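Local coordinates for protein citrate synthase (Pyrobaculum aerophilum, PDB 2IBP) that probably catalyses the condensation of oxaloacetate with acetyl-CoA and water to citrate and CoA, feeding the tricarboxylic acid cycle, at residues Arg49-Glu54 with Gly72-Lys77; Glu64-Ile69 with Glu81-Arg86; Leu68-Arg73 with Leu146-Ala151. One frame throughout, in Å; residues are numbered along the deposited sequence.

Contact 1 (Arg49-Glu54 with Gly72-Lys77); sequences RGYRIE and GRLPTK
One water donates to both R49 O and G72 O, each bond 2.7 Å long, and so ties the turn before strand 51-52 to the loop that follows helix 62-71. Beside it, the R49 side chain lies against the backbone of G72. Its bend at chi2 (-67°) folds the guanidinium back so that G72 CA sits over one face near the rim, with R49 NE to G72 CA at 3.5 Å. The polar end is anchored by I69, whose carbonyl O accepts a hydrogen bond from R49 NH2. G72 is the first residue after helix 62-71 to leave helical angles, and its phi is positive (91°), a conformation in which a side chain would crowd the preceding carbonyl.

The second half of the contact is part apolar, part water-mediated. L74 CD1 meets the hydroxyl end of Y51 obliquely, 3.4 Å from Y51 OH and 3.6 Å from Y51 CZ. A second water accepts from L74 N at 2.8 Å and also bonds to Y51 OH at 2.8 Å, so the tyrosine hydroxyl has a polar partner although a methyl group rests against it. The second subunit covers this region too, with L401 of that chain packing on Y51 and R409 of that chain on L74.

The chemistry implies a junction of two kinds: the direct touches are van der Waals, the glycine backbone against a guanidinium face and a leucine methyl against a phenol, while the polar links between the two segments pass through two waters.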
loop_
_atom_site.group_PDB
_atom_site.type_symbol
_atom_site.label_atom_id
_atom_site.label_comp_id
_atom_site.label_asym_id
_atom_site.label_seq_id
_atom_site.Cartn_x
_atom_site.Cartn_y
_atom_site.Cartn_z
ATOM N N ARG A 49 20.317 -13.314 5.359
ATOM C CA ARG A 49 20.960 -13.143 6.664
ATOM C C ARG A 49 22.366 -13.776 6.693
ATOM O O ARG A 49 22.777 -14.361 7.708
ATOM C CB ARG A 49 20.084 -13.740 7.762
ATOM C CG ARG A 49 18.703 -13.124 7.908
ATOM C CD ARG A 49 18.752 -11.707 8.381
ATOM N NE ARG A 49 17.449 -11.268 8.871
ATOM C CZ ARG A 49 17.223 -10.080 9.422
ATOM N NH1 ARG A 49 18.206 -9.194 9.501
ATOM N NH2 ARG A 49 16.033 -9.783 9.892
ATOM N N GLY A 50 23.096 -13.644 5.593
ATOM C CA GLY A 50 24.464 -14.166 5.497
ATOM C C GLY A 50 24.626 -15.583 4.976
ATOM O O GLY A 50 25.740 -16.009 4.715
ATOM N N TYR A 51 23.523 -16.330 4.881
ATOM C CA TYR A 51 23.559 -17.714 4.385
ATOM C C TYR A 51 23.188 -17.843 2.923
ATOM O O TYR A 51 22.174 -17.305 2.491
ATOM C CB TYR A 51 22.611 -18.593 5.202
ATOM C CG TYR A 51 22.998 -18.707 6.644
ATOM C CD1 TYR A 51 23.855 -19.709 7.065
ATOM C CD2 TYR A 51 22.545 -17.797 7.580
ATOM C CE1 TYR A 51 24.215 -19.821 8.387
ATOM C CE2 TYR A 51 22.900 -17.900 8.908
ATOM C CZ TYR A 51 23.754 -18.907 9.293
ATOM O OH TYR A 51 24.133 -19.035 10.610
ATOM N N ARG A 52 23.987 -18.576 2.146
ATOM C CA ARG A 52 23.683 -18.774 0.734
ATOM C C ARG A 52 22.397 -19.566 0.558
ATOM O O ARG A 52 22.129 -20.520 1.296
ATOM C CB ARG A 52 24.832 -19.490 0.023
ATOM C CG ARG A 52 26.075 -18.638 -0.108
ATOM C CD ARG A 52 27.108 -19.264 -1.025
ATOM N NE ARG A 52 26.609 -19.419 -2.388
ATOM C CZ ARG A 52 27.333 -19.886 -3.399
ATOM N NH1 ARG A 52 26.783 -20.015 -4.596
ATOM N NH2 ARG A 52 28.599 -20.241 -3.212
ATOM N N ILE A 53 21.603 -19.166 -0.430
ATOM C CA ILE A 53 20.350 -19.842 -0.696
ATOM C C ILE A 53 20.535 -21.326 -0.988
ATOM O O ILE A 53 19.682 -22.132 -0.592
ATOM C CB ILE A 53 19.548 -19.167 -1.838
ATOM C CG1 ILE A 53 18.089 -19.624 -1.819
ATOM C CG2 ILE A 53 20.214 -19.420 -3.196
ATOM C CD1 ILE A 53 17.338 -19.202 -0.584
ATOM N N GLU A 54 21.616 -21.700 -1.669
ATOM C CA GLU A 54 21.863 -23.130 -1.938
ATOM C C GLU A 54 21.902 -23.936 -0.640
ATOM O O GLU A 54 21.346 -25.036 -0.556
ATOM C CB GLU A 54 23.188 -23.359 -2.673
ATOM C CG GLU A 54 23.211 -22.892 -4.089
ATOM C CD GLU A 54 23.425 -21.403 -4.222
ATOM O OE1 GLU A 54 23.742 -20.724 -3.203
ATOM O OE2 GLU A 54 23.330 -20.931 -5.372
ATOM N N GLY A 72 16.977 -13.051 12.304
ATOM C CA GLY A 72 18.318 -12.695 11.894
ATOM C C GLY A 72 19.383 -13.731 12.165
ATOM O O GLY A 72 20.559 -13.506 11.891
ATOM N N ARG A 73 18.969 -14.863 12.712
ATOM C CA ARG A 73 19.898 -15.951 12.962
ATOM C C ARG A 73 19.183 -17.287 12.969
ATOM O O ARG A 73 17.966 -17.353 13.069
ATOM C CB ARG A 73 20.577 -15.770 14.312
ATOM C CG ARG A 73 19.620 -15.814 15.460
ATOM C CD ARG A 73 20.356 -15.696 16.766
ATOM N NE ARG A 73 19.418 -15.631 17.873
ATOM C CZ ARG A 73 18.827 -16.687 18.420
ATOM N NH1 ARG A 73 19.061 -17.914 17.954
ATOM N NH2 ARG A 73 17.991 -16.507 19.433
ATOM N N LEU A 74 19.950 -18.363 12.895
ATOM C CA LEU A 74 19.367 -19.695 12.940
ATOM C C LEU A 74 18.897 -20.010 14.354
ATOM O O LEU A 74 19.568 -19.655 15.327
ATOM C CB LEU A 74 20.379 -20.748 12.478
ATOM C CG LEU A 74 20.787 -20.715 11.002
ATOM C CD1 LEU A 74 21.957 -21.658 10.732
ATOM C CD2 LEU A 74 19.597 -21.055 10.108
ATOM N N PRO A 75 17.747 -20.675 14.477
ATOM C CA PRO A 75 17.218 -21.004 15.797
ATOM C C PRO A 75 17.915 -22.190 16.463
ATOM O O PRO A 75 18.384 -23.100 15.784
ATOM C CB PRO A 75 15.770 -21.407 15.492
ATOM C CG PRO A 75 15.828 -21.980 14.122
ATOM C CD PRO A 75 16.845 -21.124 13.400
ATOM N N THR A 76 17.953 -22.197 17.791
ATOM C CA THR A 76 18.413 -23.389 18.491
ATOM C C THR A 76 17.267 -24.411 18.393
ATOM O O THR A 76 16.145 -24.078 17.969
ATOM C CB THR A 76 18.668 -23.107 19.979
ATOM O OG1 THR A 76 17.434 -22.731 20.599
ATOM C CG2 THR A 76 19.706 -22.003 20.157
ATOM N N LYS A 77 17.541 -25.655 18.765
ATOM C CA LYS A 77 16.513 -26.679 18.745
ATOM C C LYS A 77 15.261 -26.218 19.495
ATOM O O LYS A 77 14.134 -26.336 18.984
ATOM C CB LYS A 77 17.062 -27.973 19.352
ATOM C CG LYS A 77 16.076 -29.134 19.393
ATOM C CD LYS A 77 16.759 -30.386 19.946
ATOM C CE LYS A 77 15.821 -31.589 19.991
ATOM N NZ LYS A 77 14.707 -31.396 20.958
HETATM O O HOH W 1 22.745 -14.246 10.402
HETATM O O HOH W 2 22.714 -17.852 12.676
#

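Contact 2 (Glu64-Ile69 with Glu81-Arg86); sequences EVSYLI and EDYINR
Y67 and Y83 meet in a T-shaped pair: the edge of the Y67 ring points at the face of Y83, with planes at 84° and centroids 5.2 Å apart. The leading atom is Y67 CD1, 3.7 Å from Y83 CG and displaced toward the rim of that ring. Y67 CB adds a CH-pi contact over the same ring, 4.2 Å from its centroid and 17° off the normal. With CG anti to the backbone N (chi1 176°), Y83 reaches across to helix 62-71, where its hydroxyl donates to S66 OG at 2.6 Å. S66 OG lies near the plane of the Y83 ring, at its edge; while it accepts from Y83 OH, its own single proton has two backbone acceptors, Y62 O and E63 O, about one turn back in its helix. A phenylalanine in place of Y83 would probably keep a face for Y67 but leave S66 OG without the donor that reaches it from the other helix. This T-shaped tyrosine pair, with its hydroxyl bond, joins the consecutive helices 62-71 and 77-90 within the largely alpha-helical citrate synthase fold.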
loop_
_atom_site.group_PDB
_atom_site.type_symbol
_atom_site.label_atom_id
_atom_site.label_comp_id
_atom_site.label_asym_id
_atom_site.label_seq_id
_atom_site.Cartn_x
_atom_site.Cartn_y
_atom_site.Cartn_z
ATOM N N GLU A 64 12.315 -23.013 9.355
ATOM C CA GLU A 64 13.623 -22.546 9.819
ATOM C C GLU A 64 14.103 -21.299 9.089
ATOM O O GLU A 64 14.665 -20.391 9.690
ATOM C CB GLU A 64 14.650 -23.668 9.724
ATOM C CG GLU A 64 15.968 -23.351 10.370
ATOM C CD GLU A 64 16.937 -24.506 10.263
ATOM O OE1 GLU A 64 17.372 -24.810 9.132
ATOM O OE2 GLU A 64 17.308 -25.066 11.331
ATOM N N VAL A 65 13.893 -21.253 7.774
ATOM C CA VAL A 65 14.300 -20.105 6.994
ATOM C C VAL A 65 13.489 -18.875 7.391
ATOM O O VAL A 65 14.029 -17.772 7.440
ATOM C CB VAL A 65 14.182 -20.391 5.484
ATOM C CG1 VAL A 65 14.250 -19.102 4.673
ATOM C CG2 VAL A 65 15.253 -21.392 5.077
ATOM N N SER A 66 12.200 -19.050 7.656
ATOM C CA SER A 66 11.372 -17.922 8.061
ATOM C C SER A 66 11.858 -17.388 9.409
ATOM O O SER A 66 11.927 -16.170 9.630
ATOM C CB SER A 66 9.875 -18.261 8.056
ATOM O OG SER A 66 9.509 -19.253 8.999
ATOM N N TYR A 67 12.229 -18.303 10.310
ATOM C CA TYR A 67 12.780 -17.885 11.598
ATOM C C TYR A 67 14.026 -17.041 11.346
ATOM O O TYR A 67 14.191 -15.977 11.926
ATOM C CB TYR A 67 13.156 -19.098 12.454
ATOM C CG TYR A 67 13.634 -18.742 13.853
ATOM C CD1 TYR A 67 12.781 -18.856 14.942
ATOM C CD2 TYR A 67 14.899 -18.205 14.058
ATOM C CE1 TYR A 67 13.181 -18.472 16.217
ATOM C CE2 TYR A 67 15.315 -17.828 15.335
ATOM C CZ TYR A 67 14.455 -17.970 16.399
ATOM O OH TYR A 67 14.876 -17.610 17.671
ATOM N N LEU A 68 14.925 -17.576 10.529
ATOM C CA LEU A 68 16.151 -16.897 10.156
ATOM C C LEU A 68 15.892 -15.493 9.600
ATOM O O LEU A 68 16.502 -14.522 10.029
ATOM C CB LEU A 68 16.890 -17.735 9.133
ATOM C CG LEU A 68 18.131 -17.112 8.511
ATOM C CD1 LEU A 68 19.214 -16.807 9.557
ATOM C CD2 LEU A 68 18.690 -18.014 7.420
ATOM N N ILE A 69 14.978 -15.396 8.650
ATOM C CA ILE A 69 14.695 -14.106 8.042
ATOM C C ILE A 69 14.126 -13.144 9.070
ATOM O O ILE A 69 14.549 -12.003 9.145
ATOM C CB ILE A 69 13.780 -14.266 6.829
ATOM C CG1 ILE A 69 14.551 -14.950 5.695
ATOM C CG2 ILE A 69 13.292 -12.897 6.343
ATOM C CD1 ILE A 69 13.685 -15.347 4.497
ATOM N N GLU A 81 11.518 -25.471 17.866
ATOM C CA GLU A 81 10.358 -26.208 18.354
ATOM C C GLU A 81 9.262 -25.253 18.829
ATOM O O GLU A 81 8.091 -25.401 18.468
ATOM C CB GLU A 81 10.760 -27.149 19.494
ATOM C CG GLU A 81 11.553 -28.347 19.036
ATOM C CD GLU A 81 12.104 -29.174 20.190
ATOM O OE1 GLU A 81 12.025 -28.720 21.355
ATOM O OE2 GLU A 81 12.655 -30.261 19.917
ATOM N N ASP A 82 9.636 -24.272 19.645
ATOM C CA ASP A 82 8.675 -23.306 20.163
ATOM C C ASP A 82 8.047 -22.472 19.040
ATOM O O ASP A 82 6.848 -22.212 19.041
ATOM C CB ASP A 82 9.318 -22.399 21.208
ATOM C CG ASP A 82 9.722 -23.156 22.468
ATOM O OD1 ASP A 82 9.285 -24.319 22.635
ATOM O OD2 ASP A 82 10.452 -22.562 23.296
ATOM N N TYR A 83 8.877 -22.041 18.099
ATOM C CA TYR A 83 8.421 -21.254 16.945
ATOM C C TYR A 83 7.421 -22.062 16.104
ATOM O O TYR A 83 6.345 -21.559 15.717
ATOM C CB TYR A 83 9.638 -20.873 16.104
ATOM C CG TYR A 83 9.321 -20.145 14.817
ATOM C CD1 TYR A 83 9.029 -18.795 14.825
ATOM C CD2 TYR A 83 9.515 -20.761 13.593
ATOM C CE1 TYR A 83 8.784 -18.111 13.627
ATOM C CE2 TYR A 83 9.265 -20.102 12.402
ATOM C CZ TYR A 83 8.917 -18.778 12.425
ATOM O OH TYR A 83 8.725 -18.082 11.238
ATOM N N ILE A 84 7.796 -23.290 15.791
ATOM C CA ILE A 84 6.923 -24.158 15.007
ATOM C C ILE A 84 5.579 -24.312 15.698
ATOM O O ILE A 84 4.531 -24.190 15.067
ATOM C CB ILE A 84 7.595 -25.504 14.729
ATOM C CG1 ILE A 84 8.706 -25.307 13.681
ATOM C CG2 ILE A 84 6.577 -26.529 14.302
ATOM C CD1 ILE A 84 9.499 -26.548 13.368
ATOM N N ASN A 85 5.593 -24.500 17.019
ATOM C CA ASN A 85 4.341 -24.624 17.759
ATOM C C ASN A 85 3.507 -23.350 17.764
ATOM O O ASN A 85 2.297 -23.410 17.650
ATOM C CB ASN A 85 4.612 -25.066 19.182
ATOM C CG ASN A 85 4.792 -26.566 19.297
ATOM O OD1 ASN A 85 4.277 -27.325 18.475
ATOM N ND2 ASN A 85 5.465 -27.004 20.356
ATOM N N ARG A 86 4.153 -22.193 17.853
ATOM C CA ARG A 86 3.427 -20.934 17.813
ATOM C C ARG A 86 2.801 -20.764 16.440
ATOM O O ARG A 86 1.625 -20.444 16.319
ATOM C CB ARG A 86 4.342 -19.732 18.109
ATOM C CG ARG A 86 4.841 -19.661 19.548
ATOM C CD ARG A 86 5.487 -18.307 19.840
ATOM N NE ARG A 86 6.617 -17.985 18.969
ATOM C CZ ARG A 86 7.878 -18.295 19.223
ATOM N NH1 ARG A 86 8.182 -19.059 20.279
ATOM N NH2 ARG A 86 8.826 -17.930 18.380
#

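Contact 3 (Leu68-Arg73 with Leu146-Ala151); sequences LILYGR and LAYRIA
Chi1 of -177° sets L70 CG opposite its backbone N, and chi1 of -80° places the Y148 ring beside its own N; the two side chains run antiparallel alongside each other. The result is helix-helix packing in the mainly helical citrate synthase fold, between the C-terminal end of helix 62-71 and the long helix 141-169.

L70 supplies the apolar part. Its CG lies 3.8 Å from Y148 CD2, while L70 CD1 reaches the methyl group of A151, 3.8 Å from A151 CB. A151 CB points toward the other helix and meets this branch. L380 of helix 363-382 packs on L70 and Y148 as well, so a third helix adjoins the same leucine-tyrosine pair.

Y71 approaches Y148 differently. The planes are only 22° apart, yet the centroids stand 5.2 Å from one another and the rings are slid so far that they barely overlap; this is a glancing contact and not a full face-on stack. Its tightest point is Y71 CE1 to Y148 CD2, at 3.2 Å, which is close for two aromatic carbons. L70 CG lies over one face of the Y71 ring, near its rim, and the Y71 hydroxyl is hydrogen-bonded to E152, the residue just beyond A151, which adds a polar tie to helix 141-169.

At the edge of Y148, in the plane of its ring, sits the carbonyl of L70, with L70 O 3.5 Å from Y148 CE2. The same oxygen accepts a bond of 2.7 Å from a water, which is also 2.7 Å from Y148 OH.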
loop_
_atom_site.group_PDB
_atom_site.type_symbol
_atom_site.label_atom_id
_atom_site.label_comp_id
_atom_site.label_asym_id
_atom_site.label_seq_id
_atom_site.Cartn_x
_atom_site.Cartn_y
_atom_site.Cartn_z
ATOM N N LEU A 68 14.925 -17.576 10.529
ATOM C CA LEU A 68 16.151 -16.897 10.156
ATOM C C LEU A 68 15.892 -15.493 9.600
ATOM O O LEU A 68 16.502 -14.522 10.029
ATOM C CB LEU A 68 16.890 -17.735 9.133
ATOM C CG LEU A 68 18.131 -17.112 8.511
ATOM C CD1 LEU A 68 19.214 -16.807 9.557
ATOM C CD2 LEU A 68 18.690 -18.014 7.420
ATOM N N ILE A 69 14.978 -15.396 8.650
ATOM C CA ILE A 69 14.695 -14.106 8.042
ATOM C C ILE A 69 14.126 -13.144 9.070
ATOM O O ILE A 69 14.549 -12.003 9.145
ATOM C CB ILE A 69 13.780 -14.266 6.829
ATOM C CG1 ILE A 69 14.551 -14.950 5.695
ATOM C CG2 ILE A 69 13.292 -12.897 6.343
ATOM C CD1 ILE A 69 13.685 -15.347 4.497
ATOM N N LEU A 70 13.188 -13.608 9.878
ATOM C CA LEU A 70 12.569 -12.747 10.866
ATOM C C LEU A 70 13.500 -12.327 12.012
ATOM O O LEU A 70 13.621 -11.131 12.327
ATOM C CB LEU A 70 11.328 -13.434 11.413
ATOM C CG LEU A 70 10.520 -12.626 12.424
ATOM C CD1 LEU A 70 10.095 -11.264 11.848
ATOM C CD2 LEU A 70 9.299 -13.451 12.844
ATOM N N TYR A 71 14.190 -13.300 12.598
ATOM C CA TYR A 71 15.030 -13.042 13.773
ATOM C C TYR A 71 16.505 -12.739 13.503
ATOM O O TYR A 71 17.222 -12.272 14.401
ATOM C CB TYR A 71 14.858 -14.164 14.784
ATOM C CG TYR A 71 13.464 -14.210 15.348
ATOM C CD1 TYR A 71 13.034 -13.242 16.232
ATOM C CD2 TYR A 71 12.553 -15.182 14.951
ATOM C CE1 TYR A 71 11.768 -13.252 16.737
ATOM C CE2 TYR A 71 11.269 -15.207 15.456
ATOM C CZ TYR A 71 10.864 -14.201 16.327
ATOM O OH TYR A 71 9.602 -14.175 16.865
ATOM N N GLY A 72 16.977 -13.051 12.304
ATOM C CA GLY A 72 18.318 -12.695 11.894
ATOM C C GLY A 72 19.383 -13.731 12.165
ATOM O O GLY A 72 20.559 -13.506 11.891
ATOM N N ARG A 73 18.969 -14.863 12.712
ATOM C CA ARG A 73 19.898 -15.951 12.962
ATOM C C ARG A 73 19.183 -17.287 12.969
ATOM O O ARG A 73 17.966 -17.353 13.069
ATOM C CB ARG A 73 20.577 -15.770 14.312
ATOM C CG ARG A 73 19.620 -15.814 15.460
ATOM C CD ARG A 73 20.356 -15.696 16.766
ATOM N NE ARG A 73 19.418 -15.631 17.873
ATOM C CZ ARG A 73 18.827 -16.687 18.420
ATOM N NH1 ARG A 73 19.061 -17.914 17.954
ATOM N NH2 ARG A 73 17.991 -16.507 19.433
ATOM N N LEU A 146 5.426 -7.681 20.746
ATOM C CA LEU A 146 4.130 -7.738 20.062
ATOM C C LEU A 146 4.350 -7.806 18.554
ATOM O O LEU A 146 3.713 -8.607 17.858
ATOM C CB LEU A 146 3.268 -6.502 20.370
ATOM C CG LEU A 146 2.770 -6.373 21.811
ATOM C CD1 LEU A 146 2.088 -5.031 22.079
ATOM C CD2 LEU A 146 1.841 -7.525 22.111
ATOM N N ALA A 147 5.228 -6.937 18.060
ATOM C CA ALA A 147 5.501 -6.837 16.621
ATOM C C ALA A 147 5.984 -8.186 16.064
ATOM O O ALA A 147 5.566 -8.617 14.995
ATOM C CB ALA A 147 6.516 -5.732 16.331
ATOM N N TYR A 148 6.864 -8.864 16.788
ATOM C CA TYR A 148 7.372 -10.156 16.307
ATOM C C TYR A 148 6.289 -11.224 16.363
ATOM O O TYR A 148 6.196 -12.087 15.471
ATOM C CB TYR A 148 8.637 -10.556 17.058
ATOM C CG TYR A 148 9.853 -9.843 16.509
ATOM C CD1 TYR A 148 10.124 -8.520 16.840
ATOM C CD2 TYR A 148 10.649 -10.447 15.548
ATOM C CE1 TYR A 148 11.204 -7.847 16.281
ATOM C CE2 TYR A 148 11.737 -9.797 14.991
ATOM C CZ TYR A 148 12.009 -8.494 15.350
ATOM O OH TYR A 148 13.094 -7.848 14.789
ATOM N N ARG A 149 5.452 -11.177 17.390
ATOM C CA ARG A 149 4.322 -12.097 17.496
ATOM C C ARG A 149 3.418 -11.910 16.262
ATOM O O ARG A 149 2.979 -12.873 15.638
ATOM C CB ARG A 149 3.534 -11.819 18.781
ATOM C CG ARG A 149 2.669 -12.959 19.308
ATOM C CD ARG A 149 2.031 -12.582 20.668
ATOM N NE ARG A 149 3.023 -12.050 21.606
ATOM C CZ ARG A 149 2.738 -11.356 22.708
ATOM N NH1 ARG A 149 1.479 -11.077 23.031
ATOM N NH2 ARG A 149 3.723 -10.903 23.473
ATOM N N ILE A 150 3.130 -10.652 15.934
ATOM C CA ILE A 150 2.272 -10.323 14.789
ATOM C C ILE A 150 2.898 -10.770 13.481
ATOM O O ILE A 150 2.206 -11.301 12.592
ATOM C CB ILE A 150 1.928 -8.821 14.763
ATOM C CG1 ILE A 150 1.108 -8.475 16.015
ATOM C CG2 ILE A 150 1.169 -8.454 13.474
ATOM C CD1 ILE A 150 1.092 -6.994 16.396
ATOM N N ALA A 151 4.194 -10.529 13.345
ATOM C CA ALA A 151 4.945 -10.960 12.163
ATOM C C ALA A 151 4.819 -12.481 11.989
ATOM O O ALA A 151 4.518 -12.968 10.890
ATOM C CB ALA A 151 6.402 -10.534 12.251
HETATM O O HOH W 3 15.074 -9.457 13.815
#

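How the contacts relate
All three contacts involve helix 62-71 or the loop leaving it, each against a different partner: the strand 51-52 region in contact 1, helix 77-90 in contact 2, helix 141-169 in contact 3. Contact 2 is buried and has the one direct cross-segment hydrogen bond, whereas contacts 1 and 3 are partly buried and take their polar bridges from water. Contacts 1 and 2 both reach the second subunit, contact 2 through E64 alone, while no other chain touches contact 3. Contacts 2 and 3 share L68 and I69, and E152 bonds to both R86 and Y71; Y83 CE1 comes within 4.2 Å of Y71 CE2. Y67 CD2 packs 3.3 Å from O of R73, a residue of contacts 1 and 3 alike.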